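Local coordinates for cell division control protein 13 (Saccharomyces cerevisiae, PDB 4HCE), which takes part in telomere maintenance, its OB2 domain forming a dimer that is required for productive binding of Stn1, at residues E77-L82 / D91-E96; L44-L49 / I101-E106; P29-A32 / E36-Y39; I108-D113 / P118-W123. One frame throughout, in Å; residues are numbered along the deposited sequence.

Overall arrangement
The four contacts sample one OB domain from its interior to its dimer surface. Interaction 2 is core: apolar packing, with no hydrogen bond, joins strands 42-47 and 101-110 across the interior of the OB fold. Interaction 1 is also buried and apolar, but links the ends of helices 72-79 and 86-92; it touches interaction 2 directly, Leu93 lying against Leu44 and Ile101. Interactions 3 and 4 are only partly buried, and both reach the second subunit. Interaction 3 folds the loop between strands 16-27 and 42-47 round two rings and a carboxylate; interaction 4, sharing strand 101-110 with interaction 2, relies on backbone hydrogen bonds in a hairpin, with a charged residue facing the partner.

Interaction 1 (E77-L82 / D91-E96); sequences ELFGVL and DILLLE
Two helix C-termini meet in the helical connection between strands 65-69 and 101-110 of this OB fold: helix 72-79 ends at Phe79, and helix 86-92 brings Ile92, followed by Leu93. The phenyl ring of Phe79 carries the contact. With CG anti to its carbonyl carbon (chi1 -58°), the ring projects across the gap and presents an edge. Ile92 CG2 lies in the ring plane, 3.9 Å from Phe79 CD1; the gamma methyl of this branched residue thus meets the ring at its edge. Leu78 CB, from the same helix, lies over one face toward the rim. Both helices stop here. Gly80 takes a positive phi at which a CB would jam against the preceding carbonyl, which suits glycine, while Leu94, also with positive phi, closes helix 86-92 in a Schellman motif. Leu42 and Ile89 add further apolar surface around Phe79, and Leu93 also packs on Ile23 and Leu44, so its branched, apolar end is packed between Phe79 and the strands. The Leu93 side chain crosses that of Phe79 at about a right angle, its CD2 methyl resting 3.6 Å from Phe79 CE1.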
loop_
_atom_site.group_PDB
_atom_site.type_symbol
_atom_site.label_atom_id
_atom_site.label_comp_id
_atom_site.label_asym_id
_atom_site.label_seq_id
_atom_site.Cartn_x
_atom_site.Cartn_y
_atom_site.Cartn_z
ATOM N N GLU B 77 9.548 15.808 10.354
ATOM C CA GLU B 77 8.788 16.856 11.030
ATOM C C GLU B 77 7.944 16.285 12.165
ATOM O O GLU B 77 7.895 16.860 13.265
ATOM C CB GLU B 77 7.887 17.575 10.022
ATOM C CG GLU B 77 6.982 18.643 10.615
ATOM C CD GLU B 77 6.202 19.402 9.544
ATOM O OE1 GLU B 77 5.554 18.773 8.677
ATOM O OE2 GLU B 77 6.234 20.643 9.557
ATOM N N LEU B 78 7.290 15.155 11.882
ATOM C CA LEU B 78 6.361 14.524 12.805
ATOM C C LEU B 78 7.103 13.757 13.892
ATOM O O LEU B 78 6.774 13.867 15.083
ATOM C CB LEU B 78 5.394 13.578 12.039
ATOM C CG LEU B 78 4.370 14.231 11.106
ATOM C CD1 LEU B 78 3.691 13.204 10.209
ATOM C CD2 LEU B 78 3.325 15.021 11.900
ATOM N N PHE B 79 8.101 12.984 13.474
ATOM C CA PHE B 79 8.723 11.988 14.345
ATOM C C PHE B 79 10.156 12.314 14.716
ATOM O O PHE B 79 10.675 11.774 15.681
ATOM C CB PHE B 79 8.680 10.594 13.688
ATOM C CG PHE B 79 7.292 10.113 13.358
ATOM C CD1 PHE B 79 6.363 9.865 14.376
ATOM C CD2 PHE B 79 6.916 9.898 12.036
ATOM C CE1 PHE B 79 5.077 9.425 14.074
ATOM C CE2 PHE B 79 5.634 9.468 11.721
ATOM C CZ PHE B 79 4.715 9.228 12.739
ATOM N N GLY B 80 10.802 13.183 13.940
ATOM C CA GLY B 80 12.199 13.506 14.174
ATOM C C GLY B 80 13.083 12.505 13.478
ATOM O O GLY B 80 12.800 11.308 13.511
ATOM N N VAL B 81 14.163 12.997 12.866
ATOM C CA VAL B 81 15.126 12.150 12.157
ATOM C C VAL B 81 15.802 11.193 13.144
ATOM O O VAL B 81 16.102 10.053 12.793
ATOM C CB VAL B 81 16.157 12.990 11.314
ATOM C CG1 VAL B 81 17.157 13.746 12.197
ATOM C CG2 VAL B 81 16.875 12.119 10.281
ATOM N N LEU B 82 15.998 11.658 14.379
ATOM C CA LEU B 82 16.647 10.878 15.445
ATOM C C LEU B 82 15.805 9.701 15.945
ATOM O O LEU B 82 16.322 8.821 16.623
ATOM C CB LEU B 82 17.037 11.786 16.629
ATOM C CG LEU B 82 17.983 12.963 16.312
ATOM C CD1 LEU B 82 18.110 13.939 17.486
ATOM C CD2 LEU B 82 19.352 12.445 15.915
ATOM N N ASP B 91 6.504 3.179 19.533
ATOM C CA ASP B 91 6.257 3.772 20.861
ATOM C C ASP B 91 5.589 5.157 20.749
ATOM O O ASP B 91 4.703 5.491 21.534
ATOM C CB ASP B 91 7.560 3.920 21.664
ATOM C CG ASP B 91 8.247 2.587 21.972
ATOM O OD1 ASP B 91 7.622 1.515 21.866
ATOM O OD2 ASP B 91 9.448 2.613 22.329
ATOM N N ILE B 92 6.027 5.964 19.785
ATOM C CA ILE B 92 5.490 7.306 19.625
ATOM C C ILE B 92 4.029 7.229 19.215
ATOM O O ILE B 92 3.225 8.031 19.655
ATOM C CB ILE B 92 6.289 8.137 18.587
ATOM C CG1 ILE B 92 7.690 8.479 19.123
ATOM C CG2 ILE B 92 5.535 9.422 18.193
ATOM C CD1 ILE B 92 8.667 8.850 18.017
ATOM N N LEU B 93 3.701 6.273 18.354
ATOM C CA LEU B 93 2.337 6.097 17.862
ATOM C C LEU B 93 1.479 5.258 18.811
ATOM O O LEU B 93 0.288 5.044 18.552
ATOM C CB LEU B 93 2.365 5.435 16.487
ATOM C CG LEU B 93 2.990 6.314 15.406
ATOM C CD1 LEU B 93 3.002 5.554 14.092
ATOM C CD2 LEU B 93 2.242 7.639 15.307
ATOM N N LEU B 94 2.094 4.758 19.879
ATOM C CA LEU B 94 1.381 4.020 20.931
ATOM C C LEU B 94 0.686 2.732 20.450
ATOM O O LEU B 94 -0.397 2.373 20.959
ATOM C CB LEU B 94 0.376 4.956 21.629
ATOM C CG LEU B 94 0.984 6.232 22.212
ATOM C CD1 LEU B 94 -0.059 7.345 22.262
ATOM C CD2 LEU B 94 1.594 5.997 23.594
ATOM N N LEU B 95 1.309 2.042 19.486
ATOM C CA LEU B 95 0.748 0.807 18.934
ATOM C C LEU B 95 0.527 -0.261 19.997
ATOM O O LEU B 95 -0.407 -1.046 19.880
ATOM C CB LEU B 95 1.609 0.212 17.812
ATOM C CG LEU B 95 2.144 1.079 16.662
ATOM C CD1 LEU B 95 2.793 0.207 15.586
ATOM C CD2 LEU B 95 1.050 1.927 16.070
ATOM N N GLU B 96 1.367 -0.286 21.031
ATOM C CA GLU B 96 1.242 -1.325 22.068
ATOM C C GLU B 96 0.560 -0.839 23.340
ATOM O O GLU B 96 0.571 -1.531 24.367
ATOM C CB GLU B 96 2.600 -1.961 22.384
ATOM C CG GLU B 96 3.182 -2.659 21.170
ATOM C CD GLU B 96 4.553 -3.245 21.419
ATOM O OE1 GLU B 96 5.487 -2.503 21.825
ATOM O OE2 GLU B 96 4.686 -4.463 21.185
#

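Interaction 2 (L44-L49 / I101-E106); sequences LYFTQL and ISVEVE
This is a contact without hydrogen bonds, made by the Phe46 ring on side chains and one backbone carbonyl, in the interior of the OB fold, where strands 42-47 and 101-110, which are not neighbours in the sheet, face each other across the core. The CA atoms of Phe46 and Val103 are 9.0 Å apart, a gap that a large flat side chain can span. Phe46 does so with CG anti to the backbone N (chi1 -177°), which carries the ring across to the far strand. Val103 meets it from above: its CG2 methyl sits 4.2 Å from the centroid of the Phe46 ring, 16° off the normal, a CH-pi contact displaced toward the CD1-CE1 side. The two side chains slide past each other in opposite directions, so the methyl reaches the ring rather than its CB stem. Ile101 is met differently. Its carbonyl O lies in the plane of the Phe46 ring, 3.9 Å from CE1, where the faintly positive ring hydrogens point, and its CG2 methyl is 4.2 Å from that same CE1. Beta-branched residues suit strand 101-110 here, being at home in extended backbone and offering compact methyls to an aromatic. Around them, Phe46 also packs on Leu19 of strand 16-27 and Ile67 of strand 65-69, while Ile101 and Val103 rest on Ile128 of strand 120-129.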
loop_
_atom_site.group_PDB
_atom_site.type_symbol
_atom_site.label_atom_id
_atom_site.label_comp_id
_atom_site.label_asym_id
_atom_site.label_seq_id
_atom_site.Cartn_x
_atom_site.Cartn_y
_atom_site.Cartn_z
ATOM N N LEU B 44 0.496 4.253 7.664
ATOM C CA LEU B 44 -0.087 3.891 8.967
ATOM C C LEU B 44 -1.474 3.309 8.790
ATOM O O LEU B 44 -2.195 3.701 7.872
ATOM C CB LEU B 44 -0.141 5.096 9.899
ATOM C CG LEU B 44 1.170 5.868 10.086
ATOM C CD1 LEU B 44 0.878 7.054 10.997
ATOM C CD2 LEU B 44 2.287 5.014 10.660
ATOM N N TYR B 45 -1.847 2.382 9.659
ATOM C CA TYR B 45 -3.189 1.828 9.644
ATOM C C TYR B 45 -3.954 2.273 10.857
ATOM O O TYR B 45 -3.522 2.072 11.999
ATOM C CB TYR B 45 -3.173 0.292 9.514
ATOM C CG TYR B 45 -2.453 -0.081 8.264
ATOM C CD1 TYR B 45 -2.998 0.246 7.032
ATOM C CD2 TYR B 45 -1.180 -0.655 8.299
ATOM C CE1 TYR B 45 -2.341 -0.022 5.860
ATOM C CE2 TYR B 45 -0.497 -0.929 7.120
ATOM C CZ TYR B 45 -1.088 -0.599 5.907
ATOM O OH TYR B 45 -0.451 -0.879 4.721
ATOM N N PHE B 46 -5.125 2.821 10.572
ATOM C CA PHE B 46 -5.980 3.429 11.555
ATOM C C PHE B 46 -7.377 2.830 11.522
ATOM O O PHE B 46 -7.942 2.593 10.455
ATOM C CB PHE B 46 -6.032 4.927 11.305
ATOM C CG PHE B 46 -6.839 5.675 12.311
ATOM C CD1 PHE B 46 -6.238 6.285 13.405
ATOM C CD2 PHE B 46 -8.195 5.786 12.145
ATOM C CE1 PHE B 46 -7.009 6.970 14.336
ATOM C CE2 PHE B 46 -8.954 6.460 13.053
ATOM C CZ PHE B 46 -8.367 7.059 14.143
ATOM N N THR B 47 -7.911 2.562 12.709
ATOM C CA THR B 47 -9.280 2.060 12.870
ATOM C C THR B 47 -9.846 2.360 14.273
ATOM O O THR B 47 -9.094 2.419 15.258
ATOM C CB THR B 47 -9.414 0.542 12.589
ATOM O OG1 THR B 47 -10.813 0.198 12.518
ATOM C CG2 THR B 47 -8.740 -0.301 13.677
ATOM N N GLN B 48 -11.167 2.540 14.347
ATOM C CA GLN B 48 -11.876 2.572 15.635
ATOM C C GLN B 48 -12.743 1.303 15.811
ATOM O O GLN B 48 -13.521 1.189 16.759
ATOM C CB GLN B 48 -12.736 3.824 15.727
ATOM C CG GLN B 48 -13.866 3.852 14.701
ATOM C CD GLN B 48 -14.809 5.046 14.847
ATOM O OE1 GLN B 48 -15.746 5.194 14.047
ATOM N NE2 GLN B 48 -14.594 5.884 15.862
ATOM N N LEU B 49 -12.600 0.370 14.878
ATOM C CA LEU B 49 -13.346 -0.888 14.895
ATOM C C LEU B 49 -12.488 -2.013 15.445
ATOM O O LEU B 49 -11.552 -2.437 14.781
ATOM C CB LEU B 49 -13.742 -1.279 13.479
ATOM C CG LEU B 49 -15.153 -1.047 12.979
ATOM C CD1 LEU B 49 -15.994 -2.247 13.439
ATOM C CD2 LEU B 49 -15.746 0.301 13.426
ATOM N N ILE B 101 -5.964 7.869 19.751
ATOM C CA ILE B 101 -5.321 8.775 18.831
ATOM C C ILE B 101 -6.389 9.460 18.016
ATOM O O ILE B 101 -7.432 8.881 17.715
ATOM C CB ILE B 101 -4.272 8.038 17.944
ATOM C CG1 ILE B 101 -2.919 8.041 18.654
ATOM C CG2 ILE B 101 -4.006 8.764 16.637
ATOM C CD1 ILE B 101 -2.608 6.786 19.414
ATOM N N SER B 102 -6.122 10.713 17.686
ATOM C CA SER B 102 -6.989 11.466 16.837
ATOM C C SER B 102 -6.177 12.021 15.671
ATOM O O SER B 102 -5.092 12.592 15.880
ATOM C CB SER B 102 -7.619 12.600 17.646
ATOM O OG SER B 102 -8.557 13.276 16.828
ATOM N N VAL B 103 -6.696 11.873 14.454
ATOM C CA VAL B 103 -5.975 12.317 13.258
ATOM C C VAL B 103 -6.892 13.135 12.343
ATOM O O VAL B 103 -8.116 12.931 12.296
ATOM C CB VAL B 103 -5.369 11.126 12.451
ATOM C CG1 VAL B 103 -4.342 10.354 13.268
ATOM C CG2 VAL B 103 -6.453 10.179 11.963
ATOM N N GLU B 104 -6.306 14.075 11.623
ATOM C CA GLU B 104 -6.994 14.643 10.488
ATOM C C GLU B 104 -6.276 14.129 9.279
ATOM O O GLU B 104 -5.057 14.201 9.209
ATOM C CB GLU B 104 -6.998 16.164 10.510
ATOM C CG GLU B 104 -8.135 16.704 11.339
ATOM C CD GLU B 104 -8.126 18.205 11.446
ATOM O OE1 GLU B 104 -8.962 18.726 12.227
ATOM O OE2 GLU B 104 -7.291 18.853 10.761
ATOM N N VAL B 105 -7.035 13.594 8.338
ATOM C CA VAL B 105 -6.453 13.050 7.127
ATOM C C VAL B 105 -6.995 13.828 5.944
ATOM O O VAL B 105 -8.124 14.348 5.989
ATOM C CB VAL B 105 -6.684 11.523 6.974
ATOM C CG1 VAL B 105 -5.991 10.769 8.099
ATOM C CG2 VAL B 105 -8.166 11.164 6.942
ATOM N N GLU B 106 -6.175 13.909 4.893
ATOM C CA GLU B 106 -6.516 14.663 3.721
ATOM C C GLU B 106 -6.317 13.802 2.499
ATOM O O GLU B 106 -5.266 13.205 2.333
ATOM C CB GLU B 106 -5.647 15.910 3.617
ATOM C CG GLU B 106 -6.089 16.830 2.496
ATOM C CD GLU B 106 -5.270 18.108 2.378
ATOM O OE1 GLU B 106 -5.661 18.936 1.530
ATOM O OE2 GLU B 106 -4.254 18.302 3.102
#

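Interaction 3 (P29-A32 / E36-Y39); sequences PQFA and EFKY
Phe31 and Phe37 form a T-shaped pair, the edge of Phe37 directed at the face of Phe31 with the planes at 79° and the centroids 4.8 Å apart. The approach is nearly central: Phe37 CZ stands 3.5 Å above the Phe31 plane, over the middle of the ring, and Phe37 CE2 comes within 3.6 Å of Phe31 CD1. A chi1 of 51°, with CG between the backbone N and the carbonyl carbon, turns the Phe31 ring to this attitude. Glu36 approaches the other end of Phe31. Its CG lies 3.7 Å from Phe31 CB, and the bend at chi2 (-90°) then lays the carboxylate alongside the backbone; Glu36 CD is 3.6 Å from Ala32 N, without a hydrogen bond. Together these contacts fold back the loop between strands 16-27 and 42-47, and both rings also touch Leu42. An alanine at Phe31 would remove the face that Phe37 points into, which would probably leave the Phe37 ring freer to turn and weaken the hold between the two arms of the loop. Glu36 also packs on Tyr39 of the second subunit. The chemistry is thus divided: ring hydrogens meet an electron-rich face at the buried end, a geometry electrostatics favours, while Glu36 CG gives an apolar touch on Phe31 CB and the carboxylate lies by the backbone of Phe31 and the exposed Ala32.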
loop_
_atom_site.group_PDB
_atom_site.type_symbol
_atom_site.label_atom_id
_atom_site.label_comp_id
_atom_site.label_asym_id
_atom_site.label_seq_id
_atom_site.Cartn_x
_atom_site.Cartn_y
_atom_site.Cartn_z
ATOM N N PRO B 29 6.747 -2.538 8.461
ATOM C CA PRO B 29 6.695 -2.680 9.925
ATOM C C PRO B 29 8.068 -2.618 10.601
ATOM O O PRO B 29 8.152 -2.399 11.812
ATOM C CB PRO B 29 6.047 -4.057 10.128
ATOM C CG PRO B 29 6.352 -4.824 8.879
ATOM C CD PRO B 29 6.480 -3.815 7.761
ATOM N N GLN B 30 9.120 -2.803 9.811
ATOM C CA GLN B 30 10.491 -2.725 10.290
ATOM C C GLN B 30 11.323 -1.767 9.437
ATOM O O GLN B 30 11.219 -1.765 8.210
ATOM C CB GLN B 30 11.135 -4.110 10.231
ATOM C CG GLN B 30 11.148 -4.887 11.528
ATOM C CD GLN B 30 12.219 -5.960 11.492
ATOM O OE1 GLN B 30 13.395 -5.694 11.777
ATOM N NE2 GLN B 30 11.828 -7.173 11.101
ATOM N N PHE B 31 12.158 -0.960 10.081
ATOM C CA PHE B 31 13.071 -0.070 9.350
ATOM C C PHE B 31 14.016 0.559 10.345
ATOM O O PHE B 31 13.673 0.684 11.527
ATOM C CB PHE B 31 12.328 1.008 8.519
ATOM C CG PHE B 31 11.286 1.791 9.295
ATOM C CD1 PHE B 31 11.637 2.951 10.002
ATOM C CD2 PHE B 31 9.954 1.373 9.314
ATOM C CE1 PHE B 31 10.673 3.670 10.715
ATOM C CE2 PHE B 31 8.988 2.091 10.018
ATOM C CZ PHE B 31 9.353 3.242 10.729
ATOM N N ALA B 32 15.187 0.976 9.868
ATOM C CA ALA B 32 16.254 1.421 10.754
ATOM C C ALA B 32 16.605 2.918 10.681
ATOM O O ALA B 32 17.152 3.453 11.635
ATOM C CB ALA B 32 17.495 0.569 10.533
ATOM N N GLU B 36 15.472 4.610 4.460
ATOM C CA GLU B 36 14.545 3.587 3.970
ATOM C C GLU B 36 13.426 4.174 3.130
ATOM O O GLU B 36 12.804 3.456 2.346
ATOM C CB GLU B 36 13.894 2.859 5.146
ATOM C CG GLU B 36 14.807 2.648 6.347
ATOM C CD GLU B 36 15.571 1.352 6.279
ATOM O OE1 GLU B 36 14.930 0.325 6.002
ATOM O OE2 GLU B 36 16.796 1.355 6.503
ATOM N N PHE B 37 13.168 5.471 3.314
ATOM C CA PHE B 37 12.037 6.142 2.693
ATOM C C PHE B 37 12.392 7.053 1.522
ATOM O O PHE B 37 11.638 7.980 1.197
ATOM C CB PHE B 37 11.185 6.852 3.772
ATOM C CG PHE B 37 10.748 5.915 4.861
ATOM C CD1 PHE B 37 9.728 4.983 4.625
ATOM C CD2 PHE B 37 11.413 5.888 6.080
ATOM C CE1 PHE B 37 9.358 4.073 5.609
ATOM C CE2 PHE B 37 11.048 4.982 7.059
ATOM C CZ PHE B 37 10.020 4.070 6.829
ATOM N N LYS B 38 13.525 6.784 0.876
ATOM C CA LYS B 38 13.810 7.474 -0.382
ATOM C C LYS B 38 12.799 7.054 -1.454
ATOM O O LYS B 38 12.174 7.917 -2.082
ATOM C CB LYS B 38 15.242 7.236 -0.873
ATOM C CG LYS B 38 15.620 8.135 -2.048
ATOM C CD LYS B 38 17.058 7.926 -2.490
ATOM C CE LYS B 38 17.392 8.785 -3.698
ATOM N NZ LYS B 38 18.586 8.240 -4.402
ATOM N N TYR B 39 12.637 5.738 -1.623
ATOM C CA TYR B 39 11.732 5.143 -2.625
ATOM C C TYR B 39 10.445 4.597 -1.991
ATOM O O TYR B 39 9.338 4.782 -2.523
ATOM C CB TYR B 39 12.435 4.002 -3.383
ATOM C CG TYR B 39 13.729 4.402 -4.059
ATOM C CD1 TYR B 39 13.725 5.106 -5.272
ATOM C CD2 TYR B 39 14.961 4.077 -3.490
ATOM C CE1 TYR B 39 14.914 5.467 -5.899
ATOM C CE2 TYR B 39 16.151 4.441 -4.106
ATOM C CZ TYR B 39 16.121 5.130 -5.308
ATOM O OH TYR B 39 17.308 5.479 -5.910
#

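Interaction 4 (I108-D113 / P118-W123); sequences ILWDND and PGMAVW
Trp110 packs along Val122 and Met120 of the facing strand. Its CB lies 3.6 Å from Val122 CG2; CG, placed anti to the backbone N (chi1 179°), stays near that same methyl. Farther out, CE3 reaches Val122 CG1 at 3.8 Å, and CZ3 lies 3.7 Å from Met120 CE, the extended thioether chain running beside the indole in the same direction. Asn112 ND2 stands over one indole face. Beneath this apolar face is the beta hairpin of strands 101-110 and 120-129, antiparallel, with Ile108-Val122 and Trp110-Met120 as hydrogen-bonded pairs. Trp110 N to Met120 O is short and nearly straight (2.8 Å, 175°), whereas in the return bond Met120 N sits above the carbonyl plane of Trp110. Where the strands give way to loop, Gly119 suits its place because a side chain would collide with Asp111, whose OD2 is 3.4 Å from Gly119 CA. That oxygen forms a salt bridge with Lys56 of the second subunit. Were Asp111 an asparagine, the carboxylate charge would be gone and Lys56 of the second subunit would probably lose its salt-bridge mate. Met120 also packs on Tyr45 of the second subunit.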
loop_
_atom_site.group_PDB
_atom_site.type_symbol
_atom_site.label_atom_id
_atom_site.label_comp_id
_atom_site.label_asym_id
_atom_site.label_seq_id
_atom_site.Cartn_x
_atom_site.Cartn_y
_atom_site.Cartn_z
ATOM N N ILE B 108 -5.400 13.261 -1.054
ATOM C CA ILE B 108 -4.519 13.955 -2.000
ATOM C C ILE B 108 -4.307 13.105 -3.254
ATOM O O ILE B 108 -4.483 11.886 -3.237
ATOM C CB ILE B 108 -3.135 14.301 -1.376
ATOM C CG1 ILE B 108 -2.414 13.027 -0.895
ATOM C CG2 ILE B 108 -3.258 15.331 -0.253
ATOM C CD1 ILE B 108 -0.922 13.234 -0.690
ATOM N N LEU B 109 -3.954 13.773 -4.343
ATOM C CA LEU B 109 -3.491 13.115 -5.543
ATOM C C LEU B 109 -1.991 13.012 -5.373
ATOM O O LEU B 109 -1.266 14.020 -5.347
ATOM C CB LEU B 109 -3.860 13.922 -6.783
ATOM C CG LEU B 109 -3.387 13.398 -8.135
ATOM C CD1 LEU B 109 -4.139 12.146 -8.549
ATOM C CD2 LEU B 109 -3.552 14.491 -9.178
ATOM N N TRP B 110 -1.542 11.782 -5.197
ATOM C CA TRP B 110 -0.184 11.517 -4.843
ATOM C C TRP B 110 0.498 11.073 -6.090
ATOM O O TRP B 110 0.335 9.938 -6.544
ATOM C CB TRP B 110 -0.157 10.460 -3.760
ATOM C CG TRP B 110 1.220 10.058 -3.313
ATOM C CD1 TRP B 110 2.337 10.873 -3.132
ATOM C CD2 TRP B 110 1.670 8.706 -2.958
ATOM N NE1 TRP B 110 3.415 10.139 -2.715
ATOM C CE2 TRP B 110 3.085 8.831 -2.589
ATOM C CE3 TRP B 110 1.064 7.448 -2.915
ATOM C CZ2 TRP B 110 3.839 7.730 -2.190
ATOM C CZ3 TRP B 110 1.834 6.346 -2.506
ATOM C CH2 TRP B 110 3.188 6.486 -2.151
ATOM N N ASP B 111 1.233 12.004 -6.685
ATOM C CA ASP B 111 1.845 11.782 -7.979
ATOM C C ASP B 111 3.354 11.626 -7.815
ATOM O O ASP B 111 4.087 12.602 -7.622
ATOM C CB ASP B 111 1.470 12.892 -8.948
ATOM C CG ASP B 111 1.264 12.374 -10.334
ATOM O OD1 ASP B 111 2.262 11.978 -10.950
ATOM O OD2 ASP B 111 0.109 12.332 -10.801
ATOM N N ASN B 112 3.789 10.373 -7.894
ATOM C CA ASN B 112 5.050 9.941 -7.295
ATOM C C ASN B 112 6.315 10.648 -7.748
ATOM O O ASN B 112 6.772 11.588 -7.091
ATOM C CB ASN B 112 5.232 8.420 -7.426
ATOM C CG ASN B 112 4.562 7.645 -6.306
ATOM O OD1 ASN B 112 5.237 7.010 -5.491
ATOM N ND2 ASN B 112 3.231 7.690 -6.258
ATOM N N ASP B 113 6.863 10.201 -8.872
ATOM C CA ASP B 113 8.288 10.349 -9.120
ATOM C C ASP B 113 8.689 11.276 -10.265
ATOM O O ASP B 113 9.499 12.186 -10.066
ATOM C CB ASP B 113 8.900 8.965 -9.330
ATOM C CG ASP B 113 9.965 8.648 -8.312
ATOM O OD1 ASP B 113 9.791 8.985 -7.118
ATOM O OD2 ASP B 113 10.980 8.050 -8.704
ATOM N N PRO B 118 0.919 5.698 -12.369
ATOM C CA PRO B 118 0.421 7.079 -12.352
ATOM C C PRO B 118 0.109 7.607 -10.937
ATOM O O PRO B 118 0.384 6.921 -9.938
ATOM C CB PRO B 118 -0.878 6.985 -13.171
ATOM C CG PRO B 118 -0.713 5.785 -14.030
ATOM C CD PRO B 118 0.008 4.824 -13.135
ATOM N N GLY B 119 -0.455 8.816 -10.864
ATOM C CA GLY B 119 -0.936 9.375 -9.604
ATOM C C GLY B 119 -2.084 8.551 -9.045
ATOM O O GLY B 119 -2.892 8.003 -9.795
ATOM N N MET B 120 -2.144 8.422 -7.728
ATOM C CA MET B 120 -3.300 7.768 -7.116
ATOM C C MET B 120 -3.875 8.600 -5.993
ATOM O O MET B 120 -3.215 9.501 -5.495
ATOM C CB MET B 120 -2.997 6.325 -6.680
ATOM C CG MET B 120 -1.693 6.109 -5.952
ATOM S SD MET B 120 -1.211 4.374 -6.107
ATOM C CE MET B 120 0.421 4.447 -5.381
ATOM N N ALA B 121 -5.122 8.332 -5.624
ATOM C CA ALA B 121 -5.735 9.055 -4.499
ATOM C C ALA B 121 -5.398 8.284 -3.242
ATOM O O ALA B 121 -5.610 7.094 -3.180
ATOM C CB ALA B 121 -7.241 9.181 -4.658
ATOM N N VAL B 122 -4.841 8.970 -2.255
ATOM C CA VAL B 122 -4.505 8.344 -0.988
ATOM C C VAL B 122 -4.898 9.319 0.112
ATOM O O VAL B 122 -5.126 10.509 -0.156
ATOM C CB VAL B 122 -2.995 8.021 -0.888
ATOM C CG1 VAL B 122 -2.570 6.995 -1.952
ATOM C CG2 VAL B 122 -2.160 9.289 -1.019
ATOM N N TRP B 123 -4.993 8.795 1.336
ATOM C CA TRP B 123 -5.100 9.608 2.523
ATOM C C TRP B 123 -3.726 9.989 3.015
ATOM O O TRP B 123 -2.862 9.129 3.218
ATOM C CB TRP B 123 -5.841 8.832 3.615
ATOM C CG TRP B 123 -7.309 8.685 3.320
ATOM C CD1 TRP B 123 -8.003 7.526 2.986
ATOM C CD2 TRP B 123 -8.317 9.756 3.301
ATOM N NE1 TRP B 123 -9.338 7.795 2.778
ATOM C CE2 TRP B 123 -9.598 9.109 2.975
ATOM C CE3 TRP B 123 -8.290 11.117 3.530
ATOM C CZ2 TRP B 123 -10.778 9.831 2.873
ATOM C CZ3 TRP B 123 -9.486 11.832 3.438
ATOM C CH2 TRP B 123 -10.695 11.208 3.097
#